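Local coordinates for neisseria adhesin A (Neisseria meningitidis, PDB 4CJD), which is a trimeric autotransporter on the meningococcal surface that probably mediates adhesion to human epithelial cells and bacterial uptake, and serves as a vaccine antigen, at residues G29-Y37 and R47-D57. Sequence-based numbering, arbitrary orientation.
Unlike the reference sequence in segment 47-57: Arg47 (reference Lys), Pro48 (reference Thr).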
loop_
_atom_site.group_PDB
_atom_site.type_symbol
_atom_site.label_atom_id
_atom_site.label_comp_id
_atom_site.label_asym_id
_atom_site.label_seq_id
_atom_site.Cartn_x
_atom_site.Cartn_y
_atom_site.Cartn_z
ATOM N N GLY A 29 5.116 17.662 -26.905
ATOM C CA GLY A 29 5.541 16.361 -27.432
ATOM C C GLY A 29 5.948 16.447 -28.892
ATOM O O GLY A 29 5.640 17.442 -29.567
ATOM N N PHE A 30 6.672 15.446 -29.396
ATOM C CA PHE A 30 6.860 15.375 -30.841
ATOM C C PHE A 30 6.978 13.920 -31.248
ATOM O O PHE A 30 7.097 12.997 -30.398
ATOM C CB PHE A 30 8.097 16.175 -31.305
ATOM C CG PHE A 30 9.408 15.591 -30.808
ATOM C CD1 PHE A 30 9.832 15.830 -29.495
ATOM C CD2 PHE A 30 10.197 14.790 -31.638
ATOM C CE1 PHE A 30 11.033 15.293 -29.011
ATOM C CE2 PHE A 30 11.417 14.231 -31.170
ATOM C CZ PHE A 30 11.845 14.504 -29.857
ATOM N N LYS A 31 6.909 13.690 -32.546
ATOM C CA LYS A 31 6.922 12.320 -33.048
ATOM C C LYS A 31 7.752 12.246 -34.291
ATOM O O LYS A 31 8.143 13.288 -34.863
ATOM C CB LYS A 31 5.508 11.862 -33.341
ATOM C CG LYS A 31 4.869 12.590 -34.519
ATOM C CD LYS A 31 3.378 12.179 -34.598
ATOM C CE LYS A 31 2.687 12.715 -35.804
ATOM N NZ LYS A 31 2.672 14.191 -35.833
ATOM N N VAL A 32 8.004 11.014 -34.741
ATOM C CA VAL A 32 8.806 10.804 -35.920
ATOM C C VAL A 32 8.175 11.570 -37.069
ATOM O O VAL A 32 6.943 11.529 -37.290
ATOM C CB VAL A 32 8.947 9.313 -36.277
ATOM C CG1 VAL A 32 9.689 9.126 -37.667
ATOM C CG2 VAL A 32 9.662 8.523 -35.123
ATOM N N GLY A 33 9.025 12.313 -37.761
ATOM C CA GLY A 33 8.597 13.094 -38.894
ATOM C C GLY A 33 8.212 14.530 -38.596
ATOM O O GLY A 33 8.074 15.328 -39.531
ATOM N N ASP A 34 8.015 14.872 -37.320
ATOM C CA ASP A 34 7.843 16.283 -36.953
ATOM C C ASP A 34 9.120 17.084 -37.264
ATOM O O ASP A 34 10.231 16.572 -37.149
ATOM C CB ASP A 34 7.506 16.455 -35.481
ATOM C CG ASP A 34 6.109 15.988 -35.128
ATOM O OD1 ASP A 34 5.328 15.560 -35.991
ATOM O OD2 ASP A 34 5.816 16.007 -33.946
ATOM N N THR A 35 8.965 18.342 -37.653
ATOM C CA THR A 35 10.137 19.158 -37.924
ATOM C C THR A 35 10.798 19.545 -36.610
ATOM O O THR A 35 10.134 19.942 -35.635
ATOM C CB THR A 35 9.781 20.445 -38.710
ATOM O OG1 THR A 35 9.037 20.092 -39.871
ATOM C CG2 THR A 35 11.064 21.222 -39.143
ATOM N N ILE A 36 12.104 19.393 -36.574
ATOM C CA ILE A 36 12.911 19.890 -35.469
ATOM C C ILE A 36 13.675 21.129 -36.001
ATOM O O ILE A 36 14.286 21.055 -37.057
ATOM C CB ILE A 36 13.883 18.838 -34.990
ATOM C CG1 ILE A 36 13.151 17.801 -34.114
ATOM C CG2 ILE A 36 15.079 19.511 -34.206
ATOM C CD1 ILE A 36 14.041 16.538 -33.896
ATOM N N TYR A 37 13.599 22.264 -35.302
ATOM C CA TYR A 37 14.239 23.497 -35.775
ATOM C C TYR A 37 15.414 23.899 -34.894
ATOM O O TYR A 37 15.383 23.742 -33.675
ATOM C CB TYR A 37 13.256 24.668 -35.794
ATOM C CG TYR A 37 12.228 24.664 -36.883
ATOM C CD1 TYR A 37 12.526 25.149 -38.156
ATOM C CD2 TYR A 37 10.945 24.208 -36.636
ATOM C CE1 TYR A 37 11.563 25.152 -39.171
ATOM C CE2 TYR A 37 9.974 24.223 -37.627
ATOM C CZ TYR A 37 10.284 24.705 -38.880
ATOM O OH TYR A 37 9.303 24.691 -39.841
ATOM N N ARG A 47 14.605 20.135 -39.801
ATOM C CA ARG A 47 14.890 18.804 -40.316
ATOM C C ARG A 47 13.875 17.828 -39.686
ATOM O O ARG A 47 13.293 18.130 -38.655
ATOM C CB ARG A 47 16.336 18.396 -39.999
ATOM C CG ARG A 47 16.527 18.138 -38.518
ATOM C CD ARG A 47 17.983 17.809 -38.157
ATOM N NE ARG A 47 18.046 17.661 -36.706
ATOM C CZ ARG A 47 17.679 16.557 -36.057
ATOM N NH1 ARG A 47 17.219 15.485 -36.735
ATOM N NH2 ARG A 47 17.765 16.533 -34.725
ATOM N N PRO A 48 13.656 16.663 -40.307
ATOM C CA PRO A 48 12.658 15.783 -39.699
ATOM C C PRO A 48 13.164 15.021 -38.479
ATOM O O PRO A 48 14.256 14.513 -38.470
ATOM C CB PRO A 48 12.287 14.810 -40.830
ATOM C CG PRO A 48 13.175 15.177 -41.994
ATOM C CD PRO A 48 14.223 16.107 -41.541
ATOM N N ALA A 49 12.355 14.980 -37.429
ATOM C CA ALA A 49 12.638 14.084 -36.304
ATOM C C ALA A 49 12.707 12.609 -36.769
ATOM O O ALA A 49 11.816 12.125 -37.479
ATOM C CB ALA A 49 11.601 14.253 -35.232
ATOM N N THR A 50 13.782 11.918 -36.400
ATOM C CA THR A 50 13.922 10.499 -36.647
ATOM C C THR A 50 13.560 9.765 -35.380
ATOM O O THR A 50 13.441 10.381 -34.326
ATOM C CB THR A 50 15.352 10.102 -36.979
ATOM O OG1 THR A 50 16.141 10.352 -35.800
ATOM C CG2 THR A 50 15.891 10.889 -38.193
ATOM N N GLU A 51 13.487 8.446 -35.442
ATOM C CA GLU A 51 13.278 7.684 -34.222
ATOM C C GLU A 51 14.463 7.877 -33.223
ATOM O O GLU A 51 14.227 7.868 -32.021
ATOM C CB GLU A 51 13.032 6.219 -34.581
ATOM C CG GLU A 51 12.811 5.274 -33.390
ATOM C CD GLU A 51 11.608 5.632 -32.499
ATOM O OE1 GLU A 51 10.695 6.392 -32.909
ATOM O OE2 GLU A 51 11.584 5.125 -31.357
ATOM N N ASP A 52 15.701 8.104 -33.705
ATOM C CA ASP A 52 16.814 8.381 -32.812
ATOM C C ASP A 52 16.536 9.642 -31.984
ATOM O O ASP A 52 16.866 9.674 -30.816
ATOM C CB ASP A 52 18.143 8.597 -33.549
ATOM C CG ASP A 52 18.741 7.314 -34.144
ATOM O OD1 ASP A 52 18.408 6.197 -33.705
ATOM O OD2 ASP A 52 19.578 7.454 -35.068
ATOM N N ASP A 53 16.004 10.695 -32.614
ATOM C CA ASP A 53 15.691 11.936 -31.901
ATOM C C ASP A 53 14.640 11.721 -30.856
ATOM O O ASP A 53 14.686 12.305 -29.775
ATOM C CB ASP A 53 15.167 13.026 -32.826
ATOM C CG ASP A 53 16.178 13.489 -33.809
ATOM O OD1 ASP A 53 17.253 13.938 -33.381
ATOM O OD2 ASP A 53 15.890 13.397 -35.024
ATOM N N VAL A 54 13.659 10.918 -31.206
ATOM C CA VAL A 54 12.600 10.593 -30.277
ATOM C C VAL A 54 13.157 9.852 -29.053
ATOM O O VAL A 54 12.850 10.208 -27.914
ATOM C CB VAL A 54 11.514 9.761 -30.951
ATOM C CG1 VAL A 54 10.659 9.038 -29.881
ATOM C CG2 VAL A 54 10.651 10.655 -31.892
ATOM N N LYS A 55 13.989 8.843 -29.290
ATOM C CA LYS A 55 14.600 8.084 -28.205
ATOM C C LYS A 55 15.564 8.907 -27.348
ATOM O O LYS A 55 15.707 8.623 -26.172
ATOM C CB LYS A 55 15.338 6.854 -28.751
ATOM C CG LYS A 55 14.365 5.734 -29.174
ATOM C CD LYS A 55 15.101 4.461 -29.565
ATOM C CE LYS A 55 14.142 3.360 -30.031
ATOM N NZ LYS A 55 13.301 2.837 -28.893
ATOM N N ALA A 56 16.228 9.898 -27.948
ATOM C CA ALA A 56 17.178 10.762 -27.245
ATOM C C ALA A 56 16.457 11.767 -26.320
ATOM O O ALA A 56 17.082 12.348 -25.442
ATOM C CB ALA A 56 18.056 11.530 -28.258
ATOM N N ASP A 57 15.148 11.979 -26.528
ATOM C CA ASP A 57 14.408 12.916 -25.692
ATOM C C ASP A 57 14.212 12.321 -24.309
ATOM O O ASP A 57 14.013 11.122 -24.186
ATOM C CB ASP A 57 13.043 13.270 -26.334
ATOM C CG ASP A 57 12.202 14.185 -25.434
ATOM O OD1 ASP A 57 12.494 15.379 -25.349
ATOM O OD2 ASP A 57 11.289 13.698 -24.758
#
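Phe30 brings its ring against the short helix 51-56: CE2 meets Val54 CG2 at 3.7 Å, and CZ comes within 3.6 Å of Asp53 O, which lies at the ring edge, in its plane. With CG set between the backbone N and the carbonyl carbon, the ring reaches across to the helix, and at its CE1 end it slides antiparallel past Asp57, whose carboxylate plane stands 85° from the ring. That carboxylate is held by the backbone N of Phe59 and Gly61 through OD2. Ala49 CB points into the middle of the contact, touching the ring edge at CD2 and, from another direction, Ile36 CD1 at 3.6 Å.

Ile36 and Arg47 form a hydrogen-bonded antiparallel pair of the hairpin 35-40/43-48, part of the head domain above the coiled-coil stalk. Their side chains lie on one face of the sheet, side by side and pointing the same way, with Ile36 CD1 3.8 Å from Arg47 NH2. Extended from CG to NE, the arginine reaches Asp53 and grips it end-on in a salt bridge made of two hydrogen bonds, NH1 to OD2 and NH2 to OD1, each 3.0 Å long. Both oxygens lie near the guanidinium plane, although OD1 is approached 46° out of the carboxylate plane. The anti lone pair of OD2 also takes Thr50 N in an almost straight bond (177°), so the carboxylate ties the N-cap residue to the strand arginine while its CG lies against Ile36 CD1.

Beyond the strands, the two segments stay joined by Ala49 N to Asp34 O (2.7 Å) and Gly33 N to Ala49 O (2.8 Å), Gly33 and Asp34 both belonging to the type II turn 31-34. On the turn's flank Val32 crosses Glu51 at about a right angle, its CG2 meeting Glu51 OE1 and also packing 4.0 Å from Val54 CG2.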